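Local coordinates for Succinylglutamatedesuccinylase/aspartoacylase (Rhodobacter sphaeroides 2.4.1, PDB 3CDX), which is probably a metal-dependent hydrolase of the succinylglutamate desuccinylase/aspartoacylase family, acting on linear amide or ester bonds, with a calcium ion in its metal site, at residues E42-V47 with L92-M97; S9-D14 with A131-S136. All coordinates share one frame; numbering follows the deposited sequence.

How the interactions relate
Interactions 1 and 2 touch directly, their centres about 12 Å apart. Residues 131-136 present Phe133 to the N-terminal residues 9-14, while Leu134 is turned to interaction 1: its CD1 packs 3.3 Å from Val95 CG1 and its CD2 3.9 Å from Leu92 CD2. A second link is Ile45 CD1, 3.8 Å from Cys13 SG. Along the chain interaction 1 is nested within the loop that interaction 2 closes. Toward the metal site the two differ. The Val95 side chain comes within about 8 Å of that of His149, a calcium ligand with His63 and Glu66, and about 11 Å from the ion, whereas interaction 2 lies away from that site.

Interaction 1. Residues E42-V47 with L92-M97; sequences EIPITV and LPAVNM
Ile45 and Leu92 bring the backbones closest, Ile45 CA lying 5.0 Å from Leu92 CA; Ile43 CA and Val95 CA are already 6.2 Å apart. Residues 42-47 belong to strand 40-50, which pairs antiparallel with strand 87-92. Beyond Leu92 the chain leaves the sheet for helix 97-102, and no hydrogen bond joins the two segments.

Side chains make the contact where the backbones diverge. Those of Ile45 and Leu92 run side by side in the same direction, Ile45 CG1 lying 3.7 Å from Leu92 CG, while the carbonyl oxygen of Pro44 sits 3.7 Å from Leu92 CA. With CG1 beside its backbone N (chi1 -46°), Ile43 extends CD1 to 3.2 Å from Val95 O and 4.0 Å from Met97 CB. Met97, bent at chi2 and chi3, slides past Ile43 in the opposite direction and crosses the Pro44 ring at about a right angle. Pro44 CG meets Ala94 CB at 4.2 Å; Val300 of a second subunit packs on both residues. Were Leu92 an alanine, Ile45 CG1 and Leu134 of helix 126-138 would probably lose the apolar neighbour they share.

Between these segments the contact is thus van der Waals, and the directional bonds come from the adjoining strand pairing, Thr46 with Met91 and Leu92 with Leu58.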
ATOM      1  N   GLU A  42     -16.216  11.594 -14.887  1.00 27.66           N
ATOM      2  CA  GLU A  42     -17.449  11.698 -15.661  1.00 27.98           C
ATOM      3  C   GLU A  42     -18.350  10.485 -15.432  1.00 26.82           C
ATOM      4  O   GLU A  42     -17.961   9.323 -15.683  1.00 25.79           O
ATOM      5  CB  GLU A  42     -17.128  11.847 -17.153  1.00 27.38           C
ATOM      6  CG  GLU A  42     -16.530  13.229 -17.475  1.00 29.75           C
ATOM      7  CD  GLU A  42     -15.872  13.348 -18.858  1.00 29.91           C
ATOM      8  OE1 GLU A  42     -15.811  12.373 -19.629  1.00 30.67           O
ATOM      9  OE2 GLU A  42     -15.383  14.451 -19.160  1.00 34.87           O
ATOM     10  N   ILE A  43     -19.567  10.774 -14.982  1.00 26.36           N
ATOM     11  CA  ILE A  43     -20.533   9.741 -14.667  1.00 25.04           C
ATOM     12  C   ILE A  43     -21.599   9.792 -15.774  1.00 23.61           C
ATOM     13  O   ILE A  43     -22.360  10.752 -15.857  1.00 22.56           O
ATOM     14  CB  ILE A  43     -21.210   9.974 -13.284  1.00 25.26           C
ATOM     15  CG1 ILE A  43     -20.218  10.324 -12.170  1.00 25.10           C
ATOM     16  CG2 ILE A  43     -22.171   8.782 -12.915  1.00 25.14           C
ATOM     17  CD1 ILE A  43     -19.433   9.208 -11.525  1.00 29.11           C
ATOM     18  N   PRO A  44     -21.653   8.762 -16.627  1.00 23.72           N
ATOM     19  CA  PRO A  44     -22.662   8.762 -17.711  1.00 24.11           C
ATOM     20  C   PRO A  44     -24.144   8.828 -17.263  1.00 24.45           C
ATOM     21  O   PRO A  44     -24.569   8.075 -16.384  1.00 23.05           O
ATOM     22  CB  PRO A  44     -22.363   7.467 -18.494  1.00 23.16           C
ATOM     23  CG  PRO A  44     -21.461   6.649 -17.623  1.00 23.54           C
ATOM     24  CD  PRO A  44     -20.763   7.576 -16.680  1.00 23.58           C
ATOM     25  N   ILE A  45     -24.893   9.744 -17.886  1.00 25.90           N
ATOM     26  CA  ILE A  45     -26.351   9.915 -17.676  1.00 27.60           C
ATOM     27  C   ILE A  45     -27.019  10.178 -19.033  1.00 27.89           C
ATOM     28  O   ILE A  45     -26.591  11.081 -19.777  1.00 28.05           O
ATOM     29  CB  ILE A  45     -26.719  11.164 -16.809  1.00 27.92           C
ATOM     30  CG1 ILE A  45     -26.097  11.125 -15.425  1.00 29.26           C
ATOM     31  CG2 ILE A  45     -28.269  11.327 -16.689  1.00 27.04           C
ATOM     32  CD1 ILE A  45     -26.258  12.463 -14.658  1.00 29.64           C
ATOM     33  N   THR A  46     -28.028   9.357 -19.356  1.00 27.69           N
ATOM     34  CA  THR A  46     -28.848   9.499 -20.551  1.00 27.37           C
ATOM     35  C   THR A  46     -30.293   9.670 -20.080  1.00 27.98           C
ATOM     36  O   THR A  46     -30.770   8.943 -19.185  1.00 27.41           O
ATOM     37  CB  THR A  46     -28.747   8.269 -21.510  1.00 26.93           C
ATOM     38  OG1 THR A  46     -27.378   8.033 -21.861  1.00 26.75           O
ATOM     39  CG2 THR A  46     -29.519   8.522 -22.825  1.00 26.78           C
ATOM     40  N   VAL A  47     -30.974  10.660 -20.656  1.00 29.22           N
ATOM     41  CA  VAL A  47     -32.389  10.922 -20.348  1.00 29.69           C
ATOM     42  C   VAL A  47     -33.133  11.006 -21.658  1.00 30.71           C
ATOM     43  O   VAL A  47     -32.682  11.690 -22.602  1.00 31.17           O
ATOM     44  CB  VAL A  47     -32.627  12.196 -19.478  1.00 29.80           C
ATOM     45  CG1 VAL A  47     -32.183  13.462 -20.211  1.00 31.56           C
ATOM     46  CG2 VAL A  47     -34.112  12.327 -19.072  1.00 30.37           C
ATOM     47  N   LEU A  92     -28.495   5.656 -15.488  1.00 23.81           N
ATOM     48  CA  LEU A  92     -27.109   5.806 -14.993  1.00 23.15           C
ATOM     49  C   LEU A  92     -26.582   4.422 -14.883  1.00 20.98           C
ATOM     50  O   LEU A  92     -26.706   3.819 -13.831  1.00 22.96           O
ATOM     51  CB  LEU A  92     -27.031   6.521 -13.615  1.00 22.19           C
ATOM     52  CG  LEU A  92     -27.250   8.039 -13.682  1.00 23.62           C
ATOM     53  CD1 LEU A  92     -28.756   8.373 -13.771  1.00 24.58           C
ATOM     54  CD2 LEU A  92     -26.633   8.808 -12.503  1.00 25.25           C
ATOM     55  N   PRO A  93     -25.998   3.888 -15.972  1.00 21.02           N
ATOM     56  CA  PRO A  93     -25.556   2.493 -15.947  1.00 20.19           C
ATOM     57  C   PRO A  93     -24.313   2.265 -15.111  1.00 20.38           C
ATOM     58  O   PRO A  93     -24.030   1.135 -14.758  1.00 20.49           O
ATOM     59  CB  PRO A  93     -25.179   2.224 -17.401  1.00 21.05           C
ATOM     60  CG  PRO A  93     -24.753   3.570 -17.922  1.00 20.45           C
ATOM     61  CD  PRO A  93     -25.715   4.532 -17.280  1.00 19.43           C
ATOM     62  N   ALA A  94     -23.581   3.318 -14.806  1.00 19.72           N
ATOM     63  CA  ALA A  94     -22.256   3.160 -14.212  1.00 20.65           C
ATOM     64  C   ALA A  94     -22.012   4.247 -13.175  1.00 21.36           C
ATOM     65  O   ALA A  94     -21.286   5.176 -13.415  1.00 20.76           O
ATOM     66  CB  ALA A  94     -21.192   3.180 -15.322  1.00 20.23           C
ATOM     67  N   VAL A  95     -22.657   4.117 -12.015  1.00 22.39           N
ATOM     68  CA  VAL A  95     -22.721   5.211 -11.057  1.00 22.33           C
ATOM     69  C   VAL A  95     -21.335   5.445 -10.385  1.00 22.42           C
ATOM     70  O   VAL A  95     -20.839   6.559 -10.369  1.00 22.11           O
ATOM     71  CB  VAL A  95     -23.768   4.910  -9.972  1.00 23.48           C
ATOM     72  CG1 VAL A  95     -23.662   5.926  -8.793  1.00 22.89           C
ATOM     73  CG2 VAL A  95     -25.188   4.955 -10.556  1.00 23.04           C
ATOM     74  N   ASN A  96     -20.738   4.387  -9.843  1.00 22.07           N
ATOM     75  CA  ASN A  96     -19.507   4.483  -9.062  1.00 22.45           C
ATOM     76  C   ASN A  96     -18.314   4.249  -9.969  1.00 22.26           C
ATOM     77  O   ASN A  96     -17.639   3.201  -9.899  1.00 23.33           O
ATOM     78  CB  ASN A  96     -19.590   3.436  -7.941  1.00 22.84           C
ATOM     79  CG  ASN A  96     -18.607   3.687  -6.801  1.00 23.82           C
ATOM     80  OD1 ASN A  96     -17.725   4.556  -6.886  1.00 25.67           O
ATOM     81  ND2 ASN A  96     -18.746   2.898  -5.727  1.00 21.56           N
ATOM     82  N   MET A  97     -18.065   5.210 -10.851  1.00 22.36           N
ATOM     83  CA  MET A  97     -17.015   5.066 -11.872  1.00 22.78           C
ATOM     84  C   MET A  97     -15.629   4.664 -11.359  1.00 22.78           C
ATOM     85  O   MET A  97     -15.003   3.767 -11.923  1.00 21.72           O
ATOM     86  CB  MET A  97     -16.908   6.330 -12.725  1.00 23.53           C
ATOM     87  CG  MET A  97     -17.869   6.302 -13.954  1.00 27.25           C
ATOM     88  SD  MET A  97     -17.628   4.869 -15.080  1.00 27.03           S
ATOM     89  CE  MET A  97     -15.943   4.810 -15.438  1.00 26.55           C
TER

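Interaction 2. Residues S9-D14 with A131-S136; sequences SRIACD and AHFLDS
Ile11 lies across the Phe133 ring, and the two side chains cross at about a right angle. Ile11 CG2 sits almost on the ring normal of Phe133, 3.9 Å from its centroid and 8° off, a CH-pi contact over one face. The other branch runs toward the base of the ring, where Ile11 CD1 touches Phe133 CB at 3.7 Å. Phe133 points out from its helix with CG anti to the backbone N (chi1 173°), which carries the ring to the N-terminal segment. Farther out, Cys13 CB approaches Phe133 CZ obliquely at 4.4 Å. Two branches of one isoleucine therefore cover the phenylalanine from ring centre to CB, and both residues are buried.

The Ser9 end is looser and wetter. This exposed residue, the first modelled in the chain, places Ser9 OG 3.7 Å from Phe133 CD1, at a slant to the ring. Ser9 OG also accepts the N-H of Ile11, N to OG 3.0 Å and somewhat bent (146°), which makes an ST turn just before the isoleucine. A water bridges the segments, 2.8 Å from both Ser9 OG and His132 ND1, and lies in the plane of the imidazole at its edge. Direct contact here is slight: Ser9 N stands 4.1 Å from His132 CE1. Ser136 CB, one helical turn on, covers one face of the imidazole, off-centre toward the rim.

Beyond Phe133, Ile11 also touches Ala27 and Ala29 of strand 21-30 and Met129 and Leu130 of helix 126-138, while Ala12 shares backbone hydrogen bonding with Arg28. The N-terminal segment is thereby fastened along strand 21-30, with Ile11 packed between that strand and helix 126-138.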
ATOM      1  N   SER A   9     -25.152  20.297  -4.386  1.00 32.86           N
ATOM      2  CA  SER A   9     -24.051  19.393  -4.954  1.00 33.22           C
ATOM      3  C   SER A   9     -22.891  20.063  -5.705  1.00 32.86           C
ATOM      4  O   SER A   9     -23.086  20.901  -6.581  1.00 33.26           O
ATOM      5  CB  SER A   9     -24.613  18.246  -5.830  1.00 32.92           C
ATOM      6  OG  SER A   9     -23.602  17.266  -6.075  1.00 30.19           O
ATOM      7  N   ARG A  10     -21.681  19.621  -5.389  1.00 32.83           N
ATOM      8  CA  ARG A  10     -20.483  19.994  -6.148  1.00 33.25           C
ATOM      9  C   ARG A  10     -20.412  19.219  -7.485  1.00 32.22           C
ATOM     10  O   ARG A  10     -19.657  19.600  -8.394  1.00 32.41           O
ATOM     11  CB  ARG A  10     -19.232  19.697  -5.328  1.00 32.42           C
ATOM     12  CG  ARG A  10     -19.177  20.348  -3.920  1.00 35.29           C
ATOM     13  CD  ARG A  10     -17.894  19.920  -3.171  1.00 36.82           C
ATOM     14  NE  ARG A  10     -16.712  20.303  -3.981  1.00 45.48           N
ATOM     15  CZ  ARG A  10     -15.576  19.605  -4.074  1.00 45.72           C
ATOM     16  NH1 ARG A  10     -15.405  18.471  -3.377  1.00 45.53           N
ATOM     17  NH2 ARG A  10     -14.608  20.044  -4.868  1.00 42.44           N
ATOM     18  N   ILE A  11     -21.164  18.123  -7.593  1.00 30.08           N
ATOM     19  CA  ILE A  11     -21.241  17.357  -8.835  1.00 29.74           C
ATOM     20  C   ILE A  11     -22.072  18.146  -9.843  1.00 29.73           C
ATOM     21  O   ILE A  11     -23.219  18.447  -9.585  1.00 29.58           O
ATOM     22  CB  ILE A  11     -21.841  15.932  -8.626  1.00 28.88           C
ATOM     23  CG1 ILE A  11     -21.096  15.218  -7.498  1.00 30.62           C
ATOM     24  CG2 ILE A  11     -21.836  15.137  -9.961  1.00 26.74           C
ATOM     25  CD1 ILE A  11     -21.218  13.697  -7.488  1.00 30.42           C
ATOM     26  N   ALA A  12     -21.483  18.489 -10.981  1.00 30.62           N
ATOM     27  CA  ALA A  12     -22.130  19.375 -11.933  1.00 31.11           C
ATOM     28  C   ALA A  12     -22.779  18.553 -13.034  1.00 31.91           C
ATOM     29  O   ALA A  12     -22.190  17.585 -13.509  1.00 32.07           O
ATOM     30  CB  ALA A  12     -21.094  20.346 -12.539  1.00 31.08           C
ATOM     31  N   CYS A  13     -23.974  18.946 -13.450  1.00 32.21           N
ATOM     32  CA  CYS A  13     -24.622  18.324 -14.592  1.00 32.94           C
ATOM     33  C   CYS A  13     -25.366  19.406 -15.342  1.00 33.31           C
ATOM     34  O   CYS A  13     -26.065  20.220 -14.738  1.00 32.55           O
ATOM     35  CB  CYS A  13     -25.587  17.218 -14.149  1.00 32.74           C
ATOM     36  SG  CYS A  13     -26.245  16.191 -15.455  1.00 33.59           S
ATOM     37  N   ASP A  14     -25.204  19.415 -16.663  1.00 34.02           N
ATOM     38  CA  ASP A  14     -25.874  20.412 -17.521  1.00 35.07           C
ATOM     39  C   ASP A  14     -27.155  19.885 -18.182  1.00 34.81           C
ATOM     40  O   ASP A  14     -27.825  20.618 -18.889  1.00 35.81           O
ATOM     41  CB  ASP A  14     -24.898  20.929 -18.593  1.00 35.32           C
ATOM     42  CG  ASP A  14     -23.671  21.598 -17.990  1.00 38.97           C
ATOM     43  OD1 ASP A  14     -23.788  22.325 -16.955  1.00 43.42           O
ATOM     44  OD2 ASP A  14     -22.579  21.389 -18.542  1.00 43.54           O
ATOM     45  N   ALA A 131     -23.089   9.800  -3.248  1.00 25.05           N
ATOM     46  CA  ALA A 131     -24.334   9.288  -2.703  1.00 24.74           C
ATOM     47  C   ALA A 131     -25.328  10.450  -2.549  1.00 25.87           C
ATOM     48  O   ALA A 131     -26.490  10.301  -2.871  1.00 25.16           O
ATOM     49  CB  ALA A 131     -24.101   8.598  -1.382  1.00 26.16           C
ATOM     50  N   HIS A 132     -24.866  11.613  -2.063  1.00 26.72           N
ATOM     51  CA  HIS A 132     -25.763  12.770  -1.912  1.00 27.63           C
ATOM     52  C   HIS A 132     -26.375  13.246  -3.245  1.00 28.39           C
ATOM     53  O   HIS A 132     -27.594  13.490  -3.345  1.00 29.31           O
ATOM     54  CB  HIS A 132     -25.069  13.927  -1.184  1.00 28.22           C
ATOM     55  CG  HIS A 132     -25.839  15.218  -1.242  1.00 29.27           C
ATOM     56  ND1 HIS A 132     -25.592  16.187  -2.195  1.00 27.35           N
ATOM     57  CD2 HIS A 132     -26.852  15.692  -0.468  1.00 27.56           C
ATOM     58  CE1 HIS A 132     -26.429  17.198  -2.014  1.00 30.22           C
ATOM     59  NE2 HIS A 132     -27.204  16.924  -0.974  1.00 27.12           N
ATOM     60  N   PHE A 133     -25.549  13.352  -4.282  1.00 28.33           N
ATOM     61  CA  PHE A 133     -26.032  13.751  -5.622  1.00 27.68           C
ATOM     62  C   PHE A 133     -27.115  12.802  -6.104  1.00 27.76           C
ATOM     63  O   PHE A 133     -28.105  13.231  -6.657  1.00 27.12           O
ATOM     64  CB  PHE A 133     -24.857  13.785  -6.620  1.00 27.67           C
ATOM     65  CG  PHE A 133     -25.262  14.027  -8.087  1.00 27.22           C
ATOM     66  CD1 PHE A 133     -25.554  15.318  -8.550  1.00 24.52           C
ATOM     67  CD2 PHE A 133     -25.333  12.968  -8.985  1.00 24.44           C
ATOM     68  CE1 PHE A 133     -25.920  15.546  -9.868  1.00 24.45           C
ATOM     69  CE2 PHE A 133     -25.709  13.188 -10.335  1.00 22.69           C
ATOM     70  CZ  PHE A 133     -26.000  14.489 -10.771  1.00 25.49           C
ATOM     71  N   LEU A 134     -26.928  11.502  -5.896  1.00 27.55           N
ATOM     72  CA  LEU A 134     -27.899  10.553  -6.423  1.00 29.35           C
ATOM     73  C   LEU A 134     -29.249  10.650  -5.710  1.00 28.46           C
ATOM     74  O   LEU A 134     -30.265  10.600  -6.358  1.00 27.34           O
ATOM     75  CB  LEU A 134     -27.370   9.152  -6.341  1.00 29.30           C
ATOM     76  CG  LEU A 134     -26.440   8.882  -7.496  1.00 33.42           C
ATOM     77  CD1 LEU A 134     -25.321   8.025  -6.937  1.00 36.51           C
ATOM     78  CD2 LEU A 134     -27.211   8.208  -8.700  1.00 33.31           C
ATOM     79  N   ASP A 135     -29.207  10.806  -4.386  1.00 30.03           N
ATOM     80  CA  ASP A 135     -30.411  10.899  -3.521  1.00 30.82           C
ATOM     81  C   ASP A 135     -31.096  12.251  -3.581  1.00 31.18           C
ATOM     82  O   ASP A 135     -32.328  12.323  -3.653  1.00 32.39           O
ATOM     83  CB  ASP A 135     -30.093  10.565  -2.059  1.00 30.65           C
ATOM     84  CG  ASP A 135     -31.284  10.904  -1.099  1.00 34.47           C
ATOM     85  OD1 ASP A 135     -32.351  10.241  -1.175  1.00 36.43           O
ATOM     86  OD2 ASP A 135     -31.159  11.843  -0.292  1.00 31.75           O
ATOM     87  N   SER A 136     -30.317  13.324  -3.578  1.00 30.99           N
ATOM     88  CA  SER A 136     -30.885  14.671  -3.571  1.00 31.38           C
ATOM     89  C   SER A 136     -31.173  15.266  -4.938  1.00 30.18           C
ATOM     90  O   SER A 136     -32.002  16.128  -5.035  1.00 30.56           O
ATOM     91  CB  SER A 136     -29.954  15.626  -2.803  1.00 31.50           C
ATOM     92  OG  SER A 136     -29.957  15.221  -1.449  1.00 36.90           O
TER
HETATM   93  O   HOH W   1     -23.265  15.875  -3.687  1.00 24.97           O